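Local coordinates for uncharacterized protein (Cytophaga hutchinsonii, PDB 3OMT) that probably serves as the DNA-binding antitoxin component of a toxin-antitoxin system, as a small helix-turn-helix protein of the Xre family, at residues N24-L27 with T28-D32; Q47-L50 with E51-F54. All coordinates share one frame; numbering follows the deposited sequence.

In the fold
Both contacts are local, each made within one short run of chain, and contact 1 comes first along the sequence. Contact 1 (24-32) spans helix 24-30 and the turn that ends it; contact 2 (47-54) takes in the end of the loop between helices 35-42 and 50-60 and the first turn of helix 50-60. Their centres lie 14 Å apart and their nearest atoms about 5 Å, without touching. Helix 35-42 packs against side chains of both, and helix 50-60 also covers residues of contact 1, which ties the two into one helical bundle, consistent with an Xre-family helix-turn-helix domain. Contact 1 keeps within its own chain, whereas contact 2 also meets the second subunit.

Contact 1 of 2, residues N24-L27 with T28-D32; sequences NLWL and TETLD
Trp26 and Thr30 sit one turn apart on helix 24-30, with the hydroxyl of Thr30 lying over the face of the indole. Thr30 OG1 stands 3.4 Å from Trp26 CE2, above the middle of the ring, and Thr30 CB makes a CH-pi contact 4.2 Å from the centroid of the six-membered ring of Trp26, almost on its normal. Trp26 CG, anti to the backbone N (chi1 -177°), carries the indole along the helix, and chi2 of 91° turns its face to Thr30. The same hydroxyl donates to Trp26 O at 2.7 Å from above the carbonyl plane, while Thr30 N bonds to that oxygen from the opposite face. Thr28 repeats the pattern: its OG1 lies 2.8 Å from Asn24 O, well out of the carbonyl plane, and its N-H is the second donor.

The tight side faces the bundle. Leu27 and Leu31 extend in the same direction, flank to flank, with Leu27 CD1 3.8 Å from Leu31 CD1; Leu27 also packs on Val38 and Leu13, and Leu31 on Ile56. The solvent side is looser. There Leu25 CD1 meets Glu29 OE2 at 3.8 Å, a methyl beside a carboxylate oxygen. The backbone bond from Glu29 N to Leu25 O is nearly straight (N-H...O angle 172°). Asp32, with positive phi, closes the helix in a Schellman motif, its N bonding to Glu29 O.

Trp26 has a cation-pi partner in Lys22 and also packs on Leu60. Because the proton of Thr30 OG1 is committed to Trp26 O, the hydroxyl meets the indole face through its oxygen, and that bond probably fixes its rotation.

Contact 2 of 2, residues Q47-L50 with E51-F54; sequences QPSL and ETLF
Ser49, the N-cap of helix 50-60, has its side chain beside those of Glu51 and Thr52. Glu51 comes first: bent at chi2 (94°), its chain curls back until OE1 lies 3.6 Å from Ser49 CB.

Thr52 follows, its OG1 hydrogen-bonded to Ser49 OG at 2.9 Å. A water bridges Thr52 OG1, at 2.9 Å, to the N-H of Ser49, from which it accepts. On the other branch, Thr52 CG2 rests 3.9 Å from Pro48 CB, and both residues also touch Trp41 of helix 35-42. The Ser49 cap thus starts helix 50-60 against the helix that precedes it, consistent with the helical bundle of Xre-family helix-turn-helix proteins.

Leu53 donates its N-H to Ser49 O, a helical backbone bond back to the capping residue. Its side chain lies across the proline, CD2 3.7 Å from Pro48 CG; beyond the contact it packs on Val64 and Ile68.

Phe54 bonds through its N to Leu50 O at 3.1 Å. Leu50 O also lies at the edge of the phenyl ring and in its plane, 3.2 Å from Phe54 CD2. In the conformer modelled here, one of two for this leucine, Leu50 CD1 comes 3.8 Å from Phe54 CE2. The ring of Phe54 also packs edge-to-face with Phe10 of the second subunit, whose Gln47 touches Leu50.

Contact 1 of 2, residues N24-L27 with T28-D32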
loop_
_atom_site.group_PDB
_atom_site.type_symbol
_atom_site.label_atom_id
_atom_site.label_comp_id
_atom_site.label_asym_id
_atom_site.label_seq_id
_atom_site.Cartn_x
_atom_site.Cartn_y
_atom_site.Cartn_z
ATOM N N ASN A 24 -11.224 -9.482 13.629
ATOM C CA ASN A 24 -10.822 -10.163 12.402
ATOM C C ASN A 24 -12.018 -10.828 11.733
ATOM O O ASN A 24 -12.159 -10.783 10.527
ATOM C CB ASN A 24 -9.749 -11.224 12.654
ATOM C CG ASN A 24 -8.404 -10.651 13.034
ATOM O OD1 ASN A 24 -8.238 -9.441 13.210
ATOM N ND2 ASN A 24 -7.398 -11.544 13.151
ATOM N N LEU A 25 -12.871 -11.447 12.526
ATOM C CA LEU A 25 -14.124 -12.067 11.993
ATOM C C LEU A 25 -14.987 -11.050 11.270
ATOM O O LEU A 25 -15.427 -11.266 10.152
ATOM C CB LEU A 25 -14.938 -12.701 13.135
ATOM C CG LEU A 25 -16.323 -13.266 12.750
ATOM C CD1 LEU A 25 -16.155 -14.405 11.765
ATOM C CD2 LEU A 25 -17.110 -13.730 14.021
ATOM N N TRP A 26 -15.178 -9.890 11.880
ATOM C CA TRP A 26 -15.962 -8.846 11.212
ATOM C C TRP A 26 -15.394 -8.501 9.835
ATOM O O TRP A 26 -16.124 -8.363 8.846
ATOM C CB TRP A 26 -15.999 -7.594 12.084
ATOM C CG TRP A 26 -16.830 -6.496 11.550
ATOM C CD1 TRP A 26 -18.161 -6.265 11.794
ATOM C CD2 TRP A 26 -16.403 -5.465 10.651
ATOM N NE1 TRP A 26 -18.589 -5.141 11.103
ATOM C CE2 TRP A 26 -17.543 -4.636 10.381
ATOM C CE3 TRP A 26 -15.193 -5.147 10.075
ATOM C CZ2 TRP A 26 -17.484 -3.524 9.547
ATOM C CZ3 TRP A 26 -15.130 -3.985 9.238
ATOM C CH2 TRP A 26 -16.274 -3.212 8.990
ATOM N N LEU A 27 -14.086 -8.326 9.763
ATOM C CA LEU A 27 -13.469 -7.911 8.486
ATOM C C LEU A 27 -13.558 -9.030 7.474
ATOM O O LEU A 27 -13.856 -8.814 6.286
ATOM C CB LEU A 27 -12.029 -7.487 8.713
ATOM C CG LEU A 27 -11.315 -6.886 7.489
ATOM C CD1 LEU A 27 -12.029 -5.578 7.134
ATOM C CD2 LEU A 27 -9.846 -6.671 7.831
ATOM N N THR A 28 -13.371 -10.245 7.961
ATOM C CA THR A 28 -13.428 -11.419 7.129
ATOM C C THR A 28 -14.807 -11.583 6.477
ATOM O O THR A 28 -14.919 -11.767 5.281
ATOM C CB THR A 28 -13.073 -12.689 7.953
ATOM O OG1 THR A 28 -11.742 -12.608 8.496
ATOM C CG2 THR A 28 -13.172 -13.971 7.096
ATOM N N GLU A 29 -15.861 -11.455 7.279
ATOM C CA GLU A 29 -17.219 -11.533 6.766
ATOM C C GLU A 29 -17.531 -10.341 5.863
ATOM O O GLU A 29 -18.110 -10.491 4.788
ATOM C CB GLU A 29 -18.195 -11.642 7.933
ATOM C CG GLU A 29 -18.066 -12.919 8.663
ATOM C CD GLU A 29 -19.235 -13.146 9.637
ATOM O OE1 GLU A 29 -19.865 -12.153 10.065
ATOM O OE2 GLU A 29 -19.498 -14.317 9.980
ATOM N N THR A 30 -17.182 -9.137 6.302
ATOM C CA THR A 30 -17.550 -7.921 5.585
ATOM C C THR A 30 -16.981 -7.924 4.170
ATOM O O THR A 30 -17.656 -7.525 3.207
ATOM C CB THR A 30 -17.099 -6.664 6.375
ATOM O OG1 THR A 30 -17.819 -6.658 7.617
ATOM C CG2 THR A 30 -17.404 -5.374 5.617
ATOM N N LEU A 31 -15.740 -8.361 4.044
ATOM C CA LEU A 31 -15.063 -8.387 2.742
ATOM C C LEU A 31 -15.244 -9.697 1.988
ATOM O O LEU A 31 -14.676 -9.851 0.918
ATOM C CB LEU A 31 -13.543 -8.069 2.884
ATOM C CG LEU A 31 -13.205 -6.695 3.437
ATOM C CD1 LEU A 31 -11.672 -6.512 3.474
ATOM C CD2 LEU A 31 -13.880 -5.606 2.600
ATOM N N ASP A 32 -16.028 -10.647 2.520
ATOM C CA ASP A 32 -16.285 -11.936 1.847
ATOM C C ASP A 32 -14.950 -12.642 1.568
ATOM O O ASP A 32 -14.701 -13.081 0.466
ATOM C CB ASP A 32 -17.104 -11.681 0.578
ATOM C CG ASP A 32 -17.642 -12.942 -0.068
ATOM O OD1 ASP A 32 -17.803 -13.976 0.630
ATOM O OD2 ASP A 32 -17.944 -12.861 -1.303
#

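Contact 2 of 2, residues Q47-L50 with E51-F54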
loop_
_atom_site.group_PDB
_atom_site.type_symbol
_atom_site.label_atom_id
_atom_site.label_comp_id
_atom_site.label_asym_id
_atom_site.label_seq_id
_atom_site.Cartn_x
_atom_site.Cartn_y
_atom_site.Cartn_z
ATOM N N GLN A 47 0.832 -9.610 2.962
ATOM C CA GLN A 47 0.296 -8.279 2.791
ATOM C C GLN A 47 -0.857 -8.285 1.802
ATOM O O GLN A 47 -0.803 -8.953 0.757
ATOM C CB GLN A 47 1.359 -7.266 2.312
ATOM C CG GLN A 47 2.576 -7.211 3.206
ATOM C CD GLN A 47 2.177 -6.809 4.621
ATOM O OE1 GLN A 47 1.264 -6.011 4.796
ATOM N NE2 GLN A 47 2.854 -7.362 5.624
ATOM N N PRO A 48 -1.892 -7.514 2.099
ATOM C CA PRO A 48 -2.941 -7.317 1.091
ATOM C C PRO A 48 -2.410 -6.523 -0.094
ATOM O O PRO A 48 -1.458 -5.789 0.060
ATOM C CB PRO A 48 -4.000 -6.500 1.832
ATOM C CG PRO A 48 -3.341 -5.998 3.011
ATOM C CD PRO A 48 -2.052 -6.642 3.268
ATOM N N SER A 49 -3.031 -6.697 -1.271
ATOM C CA SER A 49 -2.772 -5.819 -2.389
ATOM C C SER A 49 -3.198 -4.384 -2.078
ATOM O O SER A 49 -4.000 -4.123 -1.192
ATOM C CB SER A 49 -3.549 -6.258 -3.625
ATOM O OG SER A 49 -4.946 -6.129 -3.444
ATOM N N LEU A 50 -2.694 -3.453 -2.863
ATOM C CA LEU A 50 -3.083 -2.074 -2.656
ATOM C C LEU A 50 -4.580 -1.916 -2.897
ATOM O O LEU A 50 -5.265 -1.251 -2.103
ATOM C CB LEU A 50 -2.271 -1.125 -3.516
ATOM C CG LEU A 50 -2.593 0.345 -3.332
ATOM C CD1 LEU A 50 -2.285 0.742 -1.864
ATOM C CD2 LEU A 50 -1.701 1.163 -4.292
ATOM N N GLU A 51 -5.120 -2.570 -3.928
ATOM C CA GLU A 51 -6.584 -2.490 -4.156
ATOM C C GLU A 51 -7.379 -3.029 -2.965
ATOM O O GLU A 51 -8.354 -2.401 -2.537
ATOM C CB GLU A 51 -6.991 -3.204 -5.430
ATOM C CG GLU A 51 -6.292 -2.665 -6.660
ATOM C CD GLU A 51 -4.997 -3.399 -7.084
ATOM O OE1 GLU A 51 -4.148 -3.836 -6.224
ATOM O OE2 GLU A 51 -4.817 -3.465 -8.330
ATOM N N THR A 52 -6.897 -4.120 -2.359
ATOM C CA THR A 52 -7.572 -4.663 -1.191
ATOM C C THR A 52 -7.501 -3.688 -0.012
ATOM O O THR A 52 -8.458 -3.533 0.768
ATOM C CB THR A 52 -6.986 -6.036 -0.844
ATOM O OG1 THR A 52 -7.270 -6.887 -1.975
ATOM C CG2 THR A 52 -7.636 -6.656 0.439
ATOM N N LEU A 53 -6.354 -3.029 0.134
ATOM C CA LEU A 53 -6.215 -2.046 1.212
ATOM C C LEU A 53 -7.294 -0.959 1.093
ATOM O O LEU A 53 -7.853 -0.524 2.085
ATOM C CB LEU A 53 -4.834 -1.404 1.217
ATOM C CG LEU A 53 -3.662 -2.173 1.819
ATOM C CD1 LEU A 53 -2.307 -1.558 1.469
ATOM C CD2 LEU A 53 -3.820 -2.383 3.328
ATOM N N PHE A 54 -7.596 -0.525 -0.128
ATOM C CA PHE A 54 -8.635 0.496 -0.313
ATOM C C PHE A 54 -10.016 -0.067 0.135
ATOM O O PHE A 54 -10.796 0.647 0.759
ATOM C CB PHE A 54 -8.692 1.016 -1.762
ATOM C CG PHE A 54 -7.686 2.103 -2.071
ATOM C CD1 PHE A 54 -8.094 3.415 -2.286
ATOM C CD2 PHE A 54 -6.343 1.814 -2.117
ATOM C CE1 PHE A 54 -7.194 4.420 -2.553
ATOM C CE2 PHE A 54 -5.430 2.793 -2.366
ATOM C CZ PHE A 54 -5.840 4.111 -2.609
HETATM O O HOH W 1 -5.147 -8.792 -1.449
#